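Cellulose-binding protein (PDB 2YHG) is of uncertain function but carries a nucleoside hydrolase-like domain, may hydrolyse glycosidic bonds and is associated with carbohydrate metabolism. Local coordinates at residues 121-135 and 155-168. Sequence-based numbering, arbitrary orientation.
Sequences DVGSGKDSAGSNLII and NTIAQAVWKVQNTR. With EDO (1,2-ethanediol), chain J.
Helix-on-helix packing joined to a hydrogen-bonded loop attachment links 121-135 to 155-168 on the flank of the nucleoside hydrolase-like domain: helix 129-135 crosses helix 155-167 through apolar side chains, while the preceding loop is held by Gln159, Trp162 and Lys163. The Gln159 amide bonds to the loop through both its oxygen and its nitrogen. Its OE1 accepts from Gly123 N at 2.8 Å, in the carbonyl plane and on a lone pair, and its NE2 donates to Gly123 O and, at 3.0 Å, to Asp127 OD1. Both acceptors lie in the amide plane, which fixes the rotation of the group; a bend at chi2 (66°) turns the amide toward the loop. Gly123 also starts a type II turn, and Lys126 N reaches its carbonyl O from the face opposite Gln159 NE2. Beside these bonds, Gly123 CA sits 3.6 Å from the centroid of the six-membered ring of Trp162, almost on the ring normal, a CH-pi contact. Asp127 uses its other oxygen for a salt bridge: in one of its two conformers Lys163 NZ meets Asp127 OD2 from above the carboxylate plane at 3.0 Å and also donates to Asn132 OD1.

The two helices flank strand 146-150 of the domain's parallel sheet in chain order, 129-139 before it and 155-167 after it, as in an alpha/beta fold. Their axes come within 8.0 Å at a crossing angle of -61°, with Ser131 opposite Ala160. Ile135 CG1 rests on Ala160 CB at 3.7 Å, and Ile134 lays CG2 against the same methyl while its CD1 reaches Ile157. At the helix start, Ser128 and Ser131 form a capping box, each backbone N bonded to the other's OG; Ser128 OG is also bonded to Gln114. Thr156 CG2 packs 3.4 Å from Ser131 N.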
loop_
_atom_site.group_PDB
_atom_site.type_symbol
_atom_site.label_atom_id
_atom_site.label_comp_id
_atom_site.label_asym_id
_atom_site.label_seq_id
_atom_site.Cartn_x
_atom_site.Cartn_y
_atom_site.Cartn_z
ATOM N N ASP A 121 -2.798 -14.296 -22.528
ATOM C CA ASP A 121 -3.285 -13.054 -23.069
ATOM C C ASP A 121 -2.235 -11.971 -23.088
ATOM O O ASP A 121 -2.565 -10.777 -22.967
ATOM C CB ASP A 121 -4.579 -12.616 -22.395
ATOM C CG ASP A 121 -5.356 -11.653 -23.228
ATOM O OD1 ASP A 121 -5.320 -11.759 -24.472
ATOM O OD2 ASP A 121 -6.057 -10.811 -22.633
ATOM N N VAL A 122 -0.985 -12.372 -23.273
ATOM C CA VAL A 122 0.134 -11.452 -23.414
ATOM C C VAL A 122 0.785 -11.712 -24.771
ATOM O O VAL A 122 0.997 -12.887 -25.152
ATOM C CB VAL A 122 1.144 -11.600 -22.261
ATOM C CG1 VAL A 122 2.390 -10.821 -22.517
ATOM C CG2 VAL A 122 0.479 -11.191 -20.967
ATOM N N GLY A 123 1.165 -10.633 -25.461
ATOM C CA GLY A 123 1.907 -10.746 -26.687
ATOM C C GLY A 123 1.354 -9.897 -27.802
ATOM O O GLY A 123 0.685 -8.859 -27.579
ATOM N N SER A 124 1.679 -10.304 -29.028
ATOM C CA SER A 124 1.408 -9.528 -30.202
ATOM C C SER A 124 -0.088 -9.278 -30.331
ATOM O O SER A 124 -0.889 -10.203 -30.295
ATOM C CB SER A 124 1.960 -10.269 -31.412
ATOM O OG SER A 124 1.843 -9.487 -32.565
ATOM N N GLY A 125 -0.448 -8.013 -30.556
ATOM C CA GLY A 125 -1.833 -7.650 -30.755
ATOM C C GLY A 125 -2.699 -7.624 -29.520
ATOM O O GLY A 125 -3.915 -7.421 -29.628
ATOM N N LYS A 126 -2.094 -7.789 -28.331
ATOM C CA LYS A 126 -2.859 -7.945 -27.096
ATOM C C LYS A 126 -2.759 -6.739 -26.173
ATOM O O LYS A 126 -3.079 -6.825 -24.995
ATOM C CB LYS A 126 -2.473 -9.254 -26.405
ATOM C CG LYS A 126 -2.716 -10.433 -27.320
ATOM C CD LYS A 126 -2.531 -11.771 -26.655
ATOM C CE LYS A 126 -2.959 -12.897 -27.585
ATOM N NZ LYS A 126 -2.688 -14.238 -27.034
ATOM N N ASP A 127 -2.406 -5.577 -26.702
ATOM C CA ASP A 127 -2.418 -4.401 -25.835
ATOM C C ASP A 127 -3.832 -4.111 -25.327
ATOM O O ASP A 127 -4.829 -4.319 -26.061
ATOM C CB ASP A 127 -1.968 -3.156 -26.589
ATOM C CG ASP A 127 -0.509 -3.141 -26.941
ATOM O OD1 ASP A 127 0.329 -3.823 -26.314
ATOM O OD2 ASP A 127 -0.169 -2.283 -27.825
ATOM N N SER A 128 -3.918 -3.564 -24.126
ATOM C CA SER A 128 -5.148 -3.061 -23.589
ATOM C C SER A 128 -5.015 -1.603 -23.213
ATOM O O SER A 128 -3.905 -1.058 -23.086
ATOM C CB SER A 128 -5.585 -3.884 -22.370
ATOM O OG SER A 128 -4.614 -3.816 -21.335
ATOM N N ALA A 129 -6.152 -0.964 -22.937
ATOM C CA ALA A 129 -6.111 0.372 -22.356
ATOM C C ALA A 129 -5.270 0.366 -21.090
ATOM O O ALA A 129 -4.472 1.268 -20.852
ATOM C CB ALA A 129 -7.502 0.901 -22.113
ATOM N N GLY A 130 -5.438 -0.662 -20.271
ATOM C CA GLY A 130 -4.706 -0.732 -19.021
ATOM C C GLY A 130 -3.216 -0.944 -19.182
ATOM O O GLY A 130 -2.418 -0.332 -18.480
ATOM N N SER A 131 -2.802 -1.801 -20.119
ATOM C CA SER A 131 -1.389 -2.021 -20.305
ATOM C C SER A 131 -0.736 -0.751 -20.827
ATOM O O SER A 131 0.335 -0.374 -20.389
ATOM C CB SER A 131 -1.109 -3.255 -21.180
ATOM O OG SER A 131 -1.562 -3.117 -22.505
ATOM N N ASN A 132 -1.396 -0.099 -21.771
ATOM C CA ASN A 132 -0.854 1.158 -22.274
ATOM C C ASN A 132 -0.833 2.222 -21.182
ATOM O O ASN A 132 0.096 3.049 -21.174
ATOM C CB ASN A 132 -1.669 1.658 -23.473
ATOM C CG ASN A 132 -1.408 0.883 -24.734
ATOM O OD1 ASN A 132 -0.396 0.185 -24.859
ATOM N ND2 ASN A 132 -2.323 0.999 -25.689
ATOM N N LEU A 133 -1.809 2.247 -20.291
ATOM C CA LEU A 133 -1.833 3.199 -19.189
ATOM C C LEU A 133 -0.613 3.003 -18.294
ATOM O O LEU A 133 0.034 3.971 -17.871
ATOM C CB LEU A 133 -3.159 3.042 -18.416
ATOM C CG LEU A 133 -3.389 3.944 -17.188
ATOM C CD1 LEU A 133 -4.842 3.911 -16.809
ATOM C CD2 LEU A 133 -2.579 3.482 -15.951
ATOM N N ILE A 134 -0.256 1.754 -17.996
ATOM C CA ILE A 134 0.902 1.470 -17.216
ATOM C C ILE A 134 2.155 1.988 -17.906
ATOM O O ILE A 134 3.027 2.587 -17.272
ATOM C CB ILE A 134 0.989 -0.032 -16.859
ATOM C CG1 ILE A 134 -0.146 -0.422 -15.943
ATOM C CG2 ILE A 134 2.335 -0.375 -16.262
ATOM C CD1 ILE A 134 -0.347 -1.915 -15.810
ATOM N N ILE A 135 2.317 1.692 -19.194
ATOM C CA ILE A 135 3.481 2.194 -19.928
ATOM C C ILE A 135 3.593 3.722 -19.793
ATOM O O ILE A 135 4.665 4.259 -19.506
ATOM C CB ILE A 135 3.459 1.777 -21.401
ATOM C CG1 ILE A 135 3.528 0.244 -21.532
ATOM C CG2 ILE A 135 4.601 2.433 -22.170
ATOM C CD1 ILE A 135 3.370 -0.256 -22.938
ATOM N N ASN A 155 -1.149 -10.032 -15.427
ATOM C CA ASN A 155 -0.868 -10.003 -16.834
ATOM C C ASN A 155 -1.023 -8.660 -17.527
ATOM O O ASN A 155 -0.477 -8.501 -18.626
ATOM C CB ASN A 155 -1.549 -11.120 -17.608
ATOM C CG ASN A 155 -3.040 -10.930 -17.821
ATOM O OD1 ASN A 155 -3.697 -10.082 -17.214
ATOM N ND2 ASN A 155 -3.586 -11.718 -18.725
ATOM N N THR A 156 -1.738 -7.693 -16.968
ATOM C CA THR A 156 -1.779 -6.363 -17.589
ATOM C C THR A 156 -0.444 -5.666 -17.431
ATOM O O THR A 156 0.021 -4.939 -18.321
ATOM C CB THR A 156 -2.931 -5.518 -17.038
ATOM O OG1 THR A 156 -4.177 -6.234 -17.137
ATOM C CG2 THR A 156 -3.071 -4.234 -17.800
ATOM N N ILE A 157 0.216 -5.889 -16.303
ATOM C CA ILE A 157 1.573 -5.408 -16.072
ATOM C C ILE A 157 2.522 -6.150 -17.033
ATOM O O ILE A 157 3.409 -5.527 -17.654
ATOM C CB ILE A 157 2.007 -5.598 -14.620
ATOM C CG1 ILE A 157 0.999 -5.004 -13.635
ATOM C CG2 ILE A 157 3.389 -4.964 -14.420
ATOM C CD1 ILE A 157 1.229 -5.378 -12.177
ATOM N N ALA A 158 2.358 -7.465 -17.151
ATOM C CA ALA A 158 3.219 -8.244 -18.054
ATOM C C ALA A 158 3.048 -7.769 -19.511
ATOM O O ALA A 158 4.048 -7.694 -20.218
ATOM C CB ALA A 158 2.943 -9.717 -17.922
ATOM N N GLN A 159 1.838 -7.444 -19.936
ATOM C CA GLN A 159 1.661 -6.976 -21.316
ATOM C C GLN A 159 2.419 -5.647 -21.514
ATOM O O GLN A 159 3.051 -5.435 -22.553
ATOM C CB GLN A 159 0.194 -6.796 -21.660
ATOM C CG GLN A 159 -0.047 -6.224 -23.045
ATOM C CD GLN A 159 0.379 -7.160 -24.159
ATOM O OE1 GLN A 159 0.552 -8.350 -23.948
ATOM N NE2 GLN A 159 0.571 -6.623 -25.386
ATOM N N ALA A 160 2.351 -4.755 -20.532
ATOM C CA ALA A 160 3.073 -3.474 -20.602
ATOM C C ALA A 160 4.574 -3.735 -20.761
ATOM O O ALA A 160 5.235 -3.170 -21.637
ATOM C CB ALA A 160 2.802 -2.673 -19.350
ATOM N N VAL A 161 5.132 -4.548 -19.873
ATOM C CA VAL A 161 6.574 -4.829 -19.916
ATOM C C VAL A 161 6.950 -5.563 -21.210
ATOM O O VAL A 161 7.963 -5.241 -21.833
ATOM C CB VAL A 161 6.998 -5.626 -18.646
ATOM C CG1 VAL A 161 8.431 -6.128 -18.789
ATOM C CG2 VAL A 161 6.812 -4.808 -17.401
ATOM N N TRP A 162 6.134 -6.526 -21.630
ATOM C CA TRP A 162 6.381 -7.250 -22.856
ATOM C C TRP A 162 6.453 -6.289 -24.039
ATOM O O TRP A 162 7.347 -6.400 -24.895
ATOM C CB TRP A 162 5.312 -8.330 -23.089
ATOM C CG TRP A 162 5.564 -9.120 -24.306
ATOM C CD1 TRP A 162 6.351 -10.236 -24.408
ATOM C CD2 TRP A 162 5.115 -8.832 -25.620
ATOM N NE1 TRP A 162 6.427 -10.641 -25.702
ATOM C CE2 TRP A 162 5.672 -9.805 -26.476
ATOM C CE3 TRP A 162 4.313 -7.844 -26.162
ATOM C CZ2 TRP A 162 5.476 -9.801 -27.850
ATOM C CZ3 TRP A 162 4.131 -7.837 -27.536
ATOM C CH2 TRP A 162 4.741 -8.780 -28.357
ATOM N N LYS A 163 5.522 -5.356 -24.100
ATOM C CA LYS A 163 5.507 -4.422 -25.216
ATOM C C LYS A 163 6.772 -3.550 -25.199
ATOM O O LYS A 163 7.378 -3.317 -26.248
ATOM C CB LYS A 163 4.252 -3.545 -25.180
ATOM C CG LYS A 163 4.266 -2.434 -26.261
ATOM C CD LYS A 163 2.980 -1.660 -26.239
ATOM C CE LYS A 163 2.921 -0.628 -27.321
ATOM N NZ LYS A 163 1.589 0.053 -27.277
ATOM N N VAL A 164 7.169 -3.054 -24.040
ATOM C CA VAL A 164 8.392 -2.269 -23.930
ATOM C C VAL A 164 9.611 -3.100 -24.353
ATOM O O VAL A 164 10.446 -2.637 -25.164
ATOM C CB VAL A 164 8.534 -1.712 -22.498
ATOM C CG1 VAL A 164 9.898 -1.092 -22.272
ATOM C CG2 VAL A 164 7.447 -0.712 -22.215
ATOM N N GLN A 165 9.713 -4.326 -23.865
ATOM C CA GLN A 165 10.800 -5.202 -24.260
ATOM C C GLN A 165 10.823 -5.438 -25.763
ATOM O O GLN A 165 11.873 -5.524 -26.380
ATOM C CB GLN A 165 10.689 -6.498 -23.506
ATOM C CG GLN A 165 11.756 -7.523 -23.873
ATOM C CD GLN A 165 11.510 -8.831 -23.157
ATOM O OE1 GLN A 165 10.416 -9.376 -23.198
ATOM N NE2 GLN A 165 12.517 -9.293 -22.456
ATOM N N ASN A 166 9.656 -5.509 -26.375
ATOM C CA ASN A 166 9.503 -5.838 -27.790
ATOM C C ASN A 166 9.786 -4.664 -28.709
ATOM O O ASN A 166 9.935 -4.857 -29.885
ATOM C CB ASN A 166 8.069 -6.348 -28.048
ATOM C CG ASN A 166 7.839 -6.811 -29.447
ATOM O OD1 ASN A 166 6.956 -6.298 -30.152
ATOM N ND2 ASN A 166 8.473 -7.901 -29.792
ATOM N N THR A 167 9.800 -3.453 -28.172
ATOM C CA THR A 167 9.853 -2.254 -28.998
ATOM C C THR A 167 10.972 -1.285 -28.664
ATOM O O THR A 167 11.156 -0.312 -29.418
ATOM C CB THR A 167 8.521 -1.480 -28.967
ATOM O OG1 THR A 167 8.231 -1.105 -27.610
ATOM C CG2 THR A 167 7.365 -2.312 -29.534
ATOM N N ARG A 168 11.685 -1.485 -27.562
ATOM C CA ARG A 168 12.692 -0.536 -27.087
ATOM C C ARG A 168 14.036 -1.204 -26.913
ATOM O O ARG A 168 14.173 -2.431 -26.972
ATOM C CB ARG A 168 12.269 0.136 -25.775
ATOM C CG ARG A 168 10.896 0.770 -25.880
ATOM C CD ARG A 168 10.654 1.776 -24.777
ATOM N NE ARG A 168 9.264 2.171 -24.751
ATOM C CZ ARG A 168 8.701 2.881 -23.768
ATOM N NH1 ARG A 168 9.392 3.230 -22.711
ATOM N NH2 ARG A 168 7.416 3.171 -23.822
HETATM C C1 EDO J . -6.465 -7.987 -24.459
HETATM O O1 EDO J . -7.362 -8.865 -23.803
HETATM C C2 EDO J . -6.986 -6.580 -24.401
HETATM O O2 EDO J . -8.273 -6.534 -25.015
#